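Local coordinates for terminase small subunit (Thermus phage G20c, PDB 6EJQ), which probably recognises the packaging initiation site on viral DNA and regulates the ATPase of the large terminase subunit, assembling as a nine-subunit ring, at residues Tyr84-Glu96 with His101-Ile115. Sequence-based numbering, arbitrary orientation. Where two conformers were deposited one is given.
Sequences YQNMLRNYNAMME and HPDGTPVIGVRPADI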
loop_
_atom_site.group_PDB
_atom_site.type_symbol
_atom_site.label_atom_id
_atom_site.label_comp_id
_atom_site.label_asym_id
_atom_site.label_seq_id
_atom_site.Cartn_x
_atom_site.Cartn_y
_atom_site.Cartn_z
ATOM N N TYR B 84 24.715 -7.105 -1.069
ATOM C CA TYR B 84 24.645 -6.170 -2.195
ATOM C C TYR B 84 25.780 -6.434 -3.197
ATOM O O TYR B 84 25.532 -6.501 -4.403
ATOM C CB TYR B 84 24.676 -4.713 -1.700
ATOM C CG TYR B 84 24.685 -3.671 -2.800
ATOM C CD1 TYR B 84 23.508 -3.267 -3.429
ATOM C CD2 TYR B 84 25.874 -3.089 -3.212
ATOM C CE1 TYR B 84 23.524 -2.310 -4.431
ATOM C CE2 TYR B 84 25.901 -2.139 -4.216
ATOM C CZ TYR B 84 24.731 -1.754 -4.828
ATOM O OH TYR B 84 24.789 -0.798 -5.817
ATOM N N GLN B 85 27.010 -6.596 -2.709
ATOM C CA GLN B 85 28.145 -6.848 -3.606
ATOM C C GLN B 85 28.001 -8.156 -4.390
ATOM O O GLN B 85 28.329 -8.195 -5.570
ATOM C CB GLN B 85 29.491 -6.815 -2.865
ATOM C CG GLN B 85 29.954 -5.419 -2.477
ATOM C CD GLN B 85 30.243 -4.509 -3.671
ATOM O OE1 GLN B 85 30.965 -4.886 -4.589
ATOM N NE2 GLN B 85 29.685 -3.303 -3.651
ATOM N N ASN B 86 27.518 -9.215 -3.746
ATOM C CA ASN B 86 27.261 -10.471 -4.457
ATOM C C ASN B 86 26.217 -10.289 -5.550
ATOM O O ASN B 86 26.356 -10.839 -6.638
ATOM C CB ASN B 86 26.789 -11.576 -3.519
ATOM C CG ASN B 86 26.665 -12.908 -4.230
ATOM O OD1 ASN B 86 25.644 -13.594 -4.133
ATOM N ND2 ASN B 86 27.700 -13.272 -4.972
ATOM N N MET B 87 25.181 -9.509 -5.260
ATOM C CA MET B 87 24.116 -9.266 -6.223
ATOM C C MET B 87 24.632 -8.559 -7.464
ATOM O O MET B 87 24.322 -8.972 -8.571
ATOM C CB MET B 87 22.986 -8.461 -5.582
ATOM C CG MET B 87 22.214 -9.241 -4.538
ATOM S SD MET B 87 21.208 -8.165 -3.506
ATOM C CE MET B 87 19.819 -7.897 -4.600
ATOM N N LEU B 88 25.420 -7.505 -7.261
ATOM C CA LEU B 88 26.087 -6.800 -8.352
ATOM C C LEU B 88 26.990 -7.709 -9.161
ATOM O O LEU B 88 26.990 -7.650 -10.389
ATOM C CB LEU B 88 26.987 -5.676 -7.828
ATOM C CG LEU B 88 26.497 -4.248 -7.818
ATOM C CD1 LEU B 88 27.686 -3.368 -7.445
ATOM C CD2 LEU B 88 25.905 -3.842 -9.168
ATOM N N ARG B 89 27.798 -8.497 -8.453
ATOM C CA ARG B 89 28.745 -9.422 -9.073
ATOM C C ARG B 89 28.006 -10.369 -10.001
ATOM O O ARG B 89 28.409 -10.580 -11.143
ATOM C CB ARG B 89 29.484 -10.216 -7.990
ATOM C CG ARG B 89 30.577 -11.138 -8.492
ATOM C CD ARG B 89 31.395 -11.721 -7.348
ATOM N NE ARG B 89 30.752 -12.892 -6.731
ATOM C CZ ARG B 89 31.299 -14.105 -6.565
ATOM N NH1 ARG B 89 32.545 -14.379 -6.961
ATOM N NH2 ARG B 89 30.588 -15.068 -5.974
ATOM N N ASN B 90 26.915 -10.928 -9.495
ATOM C CA ASN B 90 26.073 -11.817 -10.279
ATOM C C ASN B 90 25.430 -11.115 -11.468
ATOM O O ASN B 90 25.439 -11.668 -12.566
ATOM C CB ASN B 90 25.025 -12.477 -9.398
ATOM C CG ASN B 90 25.586 -13.652 -8.633
ATOM O OD1 ASN B 90 25.907 -14.677 -9.223
ATOM N ND2 ASN B 90 25.715 -13.512 -7.317
ATOM N N TYR B 91 24.904 -9.905 -11.264
ATOM C CA TYR B 91 24.327 -9.135 -12.360
ATOM C C TYR B 91 25.353 -8.886 -13.463
ATOM O O TYR B 91 25.035 -9.021 -14.646
ATOM C CB TYR B 91 23.757 -7.793 -11.895
ATOM C CG TYR B 91 23.104 -7.017 -13.035
ATOM C CD1 TYR B 91 21.848 -7.370 -13.499
ATOM C CD2 TYR B 91 23.766 -5.968 -13.667
ATOM C CE1 TYR B 91 21.257 -6.692 -14.544
ATOM C CE2 TYR B 91 23.185 -5.281 -14.722
ATOM C CZ TYR B 91 21.929 -5.649 -15.157
ATOM O OH TYR B 91 21.323 -4.992 -16.205
ATOM N N ASN B 92 26.562 -8.495 -13.078
ATOM C CA ASN B 92 27.622 -8.211 -14.042
ATOM C C ASN B 92 28.084 -9.477 -14.752
ATOM O O ASN B 92 28.344 -9.442 -15.945
ATOM C CB ASN B 92 28.807 -7.486 -13.381
ATOM C CG ASN B 92 28.454 -6.075 -12.931
ATOM O OD1 ASN B 92 27.500 -5.471 -13.424
ATOM N ND2 ASN B 92 29.211 -5.550 -11.973
ATOM N N ALA B 93 28.169 -10.589 -14.029
ATOM C CA ALA B 93 28.510 -11.875 -14.633
ATOM C C ALA B 93 27.471 -12.282 -15.674
ATOM O O ALA B 93 27.820 -12.730 -16.759
ATOM C CB ALA B 93 28.637 -12.954 -13.565
ATOM N N MET B 94 26.197 -12.104 -15.331
ATOM C CA MET B 94 25.069 -12.404 -16.226
ATOM C C MET B 94 25.075 -11.536 -17.492
ATOM O O MET B 94 24.766 -12.005 -18.576
ATOM C CB MET B 94 23.747 -12.189 -15.474
ATOM C CG MET B 94 22.578 -12.978 -16.026
ATOM S SD MET B 94 22.583 -14.669 -15.415
ATOM C CE MET B 94 21.005 -15.217 -16.065
ATOM N N MET B 95 25.415 -10.265 -17.317
ATOM C CA MET B 95 25.479 -9.269 -18.386
ATOM C C MET B 95 26.440 -9.697 -19.488
ATOM O O MET B 95 26.139 -9.543 -20.672
ATOM C CB MET B 95 25.943 -7.933 -17.787
ATOM C CG MET B 95 25.887 -6.717 -18.689
ATOM S SD MET B 95 26.533 -5.258 -17.833
ATOM C CE MET B 95 28.307 -5.526 -17.928
ATOM N N GLU B 96 27.591 -10.235 -19.089
ATOM C CA GLU B 96 28.619 -10.656 -20.043
ATOM C C GLU B 96 28.675 -12.180 -20.238
ATOM O O GLU B 96 29.731 -12.738 -20.514
ATOM C CB GLU B 96 29.987 -10.041 -19.690
ATOM C CG GLU B 96 30.617 -10.497 -18.386
ATOM C CD GLU B 96 31.600 -9.475 -17.830
ATOM O OE1 GLU B 96 31.277 -8.824 -16.808
ATOM O OE2 GLU B 96 32.691 -9.310 -18.422
ATOM N N HIS B 101 31.658 -17.888 -11.771
ATOM C CA HIS B 101 32.576 -16.826 -11.365
ATOM C C HIS B 101 34.016 -17.357 -11.409
ATOM O O HIS B 101 34.222 -18.568 -11.524
ATOM C CB HIS B 101 32.210 -16.291 -9.971
ATOM C CG HIS B 101 30.837 -15.696 -9.898
ATOM N ND1 HIS B 101 30.532 -14.470 -10.447
ATOM C CD2 HIS B 101 29.684 -16.171 -9.366
ATOM C CE1 HIS B 101 29.250 -14.214 -10.250
ATOM N NE2 HIS B 101 28.715 -15.227 -9.593
ATOM N N PRO B 102 35.018 -16.456 -11.339
ATOM C CA PRO B 102 36.413 -16.906 -11.248
ATOM C C PRO B 102 36.708 -17.877 -10.090
ATOM O O PRO B 102 37.583 -18.728 -10.228
ATOM C CB PRO B 102 37.190 -15.592 -11.076
ATOM C CG PRO B 102 36.363 -14.576 -11.791
ATOM C CD PRO B 102 34.927 -15.006 -11.599
ATOM N N ASP B 103 35.979 -17.762 -8.977
ATOM C CA ASP B 103 36.135 -18.697 -7.840
ATOM C C ASP B 103 35.418 -20.059 -7.986
ATOM O O ASP B 103 35.411 -20.845 -7.038
ATOM C CB ASP B 103 35.748 -18.017 -6.501
ATOM C CG ASP B 103 34.262 -17.628 -6.410
ATOM O OD1 ASP B 103 33.443 -18.051 -7.261
ATOM O OD2 ASP B 103 33.920 -16.879 -5.468
ATOM N N GLY B 104 34.815 -20.334 -9.143
ATOM C CA GLY B 104 34.104 -21.596 -9.374
ATOM C C GLY B 104 32.618 -21.600 -9.020
ATOM O O GLY B 104 31.899 -22.507 -9.447
ATOM N N THR B 105 32.145 -20.598 -8.263
ATOM C CA THR B 105 30.760 -20.574 -7.803
ATOM C C THR B 105 29.813 -20.188 -8.947
ATOM O O THR B 105 30.208 -19.442 -9.847
ATOM C CB THR B 105 30.566 -19.617 -6.610
ATOM O OG1 THR B 105 30.888 -18.272 -6.981
ATOM C CG2 THR B 105 31.433 -20.043 -5.427
ATOM N N PRO B 106 28.567 -20.702 -8.926
ATOM C CA PRO B 106 27.642 -20.433 -10.029
ATOM C C PRO B 106 27.090 -19.001 -10.043
ATOM O O PRO B 106 26.892 -18.398 -8.986
ATOM C CB PRO B 106 26.504 -21.428 -9.776
ATOM C CG PRO B 106 26.484 -21.583 -8.301
ATOM C CD PRO B 106 27.917 -21.467 -7.847
ATOM N N VAL B 107 26.863 -18.481 -11.247
ATOM C CA VAL B 107 26.182 -17.215 -11.462
ATOM C C VAL B 107 24.688 -17.448 -11.240
ATOM O O VAL B 107 24.087 -18.294 -11.906
ATOM C CB VAL B 107 26.430 -16.679 -12.885
ATOM C CG1 VAL B 107 25.554 -15.472 -13.189
ATOM C CG2 VAL B 107 27.896 -16.311 -13.061
ATOM N N ILE B 108 24.110 -16.706 -10.293
ATOM C CA ILE B 108 22.686 -16.778 -9.960
ATOM C C ILE B 108 22.022 -15.443 -10.332
ATOM O O ILE B 108 22.458 -14.384 -9.885
ATOM C CB ILE B 108 22.502 -17.095 -8.460
ATOM C CG1 ILE B 108 23.060 -18.496 -8.154
ATOM C CG2 ILE B 108 21.030 -16.987 -8.044
ATOM C CD1 ILE B 108 23.303 -18.762 -6.687
ATOM N N GLY B 109 20.956 -15.508 -11.133
ATOM C CA GLY B 109 20.310 -14.315 -11.697
ATOM C C GLY B 109 19.768 -13.358 -10.651
ATOM O O GLY B 109 19.321 -13.782 -9.589
ATOM N N VAL B 110 19.859 -12.064 -10.952
ATOM C CA VAL B 110 19.401 -10.986 -10.067
ATOM C C VAL B 110 18.754 -9.903 -10.922
ATOM O O VAL B 110 19.240 -9.595 -12.011
ATOM C CB VAL B 110 20.572 -10.346 -9.282
ATOM C CG1 VAL B 110 20.064 -9.237 -8.374
ATOM C CG2 VAL B 110 21.299 -11.390 -8.462
ATOM N N ARG B 111 17.673 -9.320 -10.414
ATOM C CA ARG B 111 16.974 -8.242 -11.100
ATOM C C ARG B 111 17.561 -6.899 -10.656
ATOM O O ARG B 111 17.877 -6.736 -9.476
ATOM C CB ARG B 111 15.481 -8.297 -10.784
ATOM C CG ARG B 111 14.851 -9.636 -11.126
ATOM C CD ARG B 111 13.331 -9.573 -11.235
ATOM N NE ARG B 111 12.698 -9.316 -9.933
ATOM C CZ ARG B 111 11.868 -8.307 -9.632
ATOM N NH1 ARG B 111 11.499 -7.389 -10.533
ATOM N NH2 ARG B 111 11.383 -8.220 -8.391
ATOM N N PRO B 112 17.710 -5.930 -11.593
ATOM C CA PRO B 112 18.118 -4.568 -11.223
ATOM C C PRO B 112 17.287 -3.954 -10.088
ATOM O O PRO B 112 17.845 -3.312 -9.195
ATOM C CB PRO B 112 17.909 -3.780 -12.514
ATOM C CG PRO B 112 18.109 -4.790 -13.597
ATOM C CD PRO B 112 17.536 -6.066 -13.055
ATOM N N ALA B 113 15.976 -4.184 -10.115
ATOM C CA ALA B 113 15.067 -3.648 -9.102
ATOM C C ALA B 113 15.409 -4.152 -7.709
ATOM O O ALA B 113 15.283 -3.407 -6.734
ATOM C CB ALA B 113 13.628 -3.987 -9.444
ATOM N N ASP B 114 15.848 -5.406 -7.623
ATOM C CA ASP B 114 16.286 -5.983 -6.350
ATOM C C ASP B 114 17.632 -5.428 -5.853
ATOM O O ASP B 114 17.838 -5.326 -4.654
ATOM C CB ASP B 114 16.304 -7.505 -6.444
ATOM C CG ASP B 114 14.905 -8.083 -6.638
ATOM O OD1 ASP B 114 13.909 -7.421 -6.253
ATOM O OD2 ASP B 114 14.801 -9.190 -7.183
ATOM N N ILE B 115 18.521 -5.049 -6.769
ATOM C CA ILE B 115 19.758 -4.352 -6.408
ATOM C C ILE B 115 19.419 -2.960 -5.883
ATOM O O ILE B 115 19.974 -2.523 -4.877
ATOM C CB ILE B 115 20.718 -4.265 -7.610
ATOM C CG1 ILE B 115 21.260 -5.657 -7.932
ATOM C CG2 ILE B 115 21.882 -3.329 -7.336
ATOM C CD1 ILE B 115 21.949 -5.755 -9.278
#
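Asn-90 turns its CG away from its carbonyl carbon (chi1 -80°), which brings its amide to the imidazole of His-101 across the contact. Asn-90 OD1 accepts from His-101 NE2 at 2.9 Å, with the oxygen in the imidazole plane, and from Ile-108 N at 2.9 Å; the two donors approach from opposite faces of the amide. Asn-90 ND2 returns to the helix, donating to Asn-86 O at 2.8 Å; together these three bonds set which end of the amide is oxygen and restrain its rotation. Arg-89, extended and then bent at chi3 (82°), lays its guanidinium flat on the His-101 ring, planes 12° apart, while Val-107 CG2 lies over the other face. Arg-89 NH1 forms a salt bridge to Asp-103 OD2 (3.2 Å), reached from above the carboxylate plane. Asp-103 OD1, in an Asx turn, accepts from both Thr-105 N and OG1. Ile-115 sits as a knob among Tyr-84, Met-87, Leu-88 and Tyr-91; Tyr-84 OH is hydrogen-bonded to Asp-79 of a neighbouring subunit. The contact closes a helical hairpin of the C-terminal domain, its linker laid back along helix 59-95. A stacked arginine, its charge partly offset by Asp-103, would tend to favour a neutral His-101 protonated on NE2.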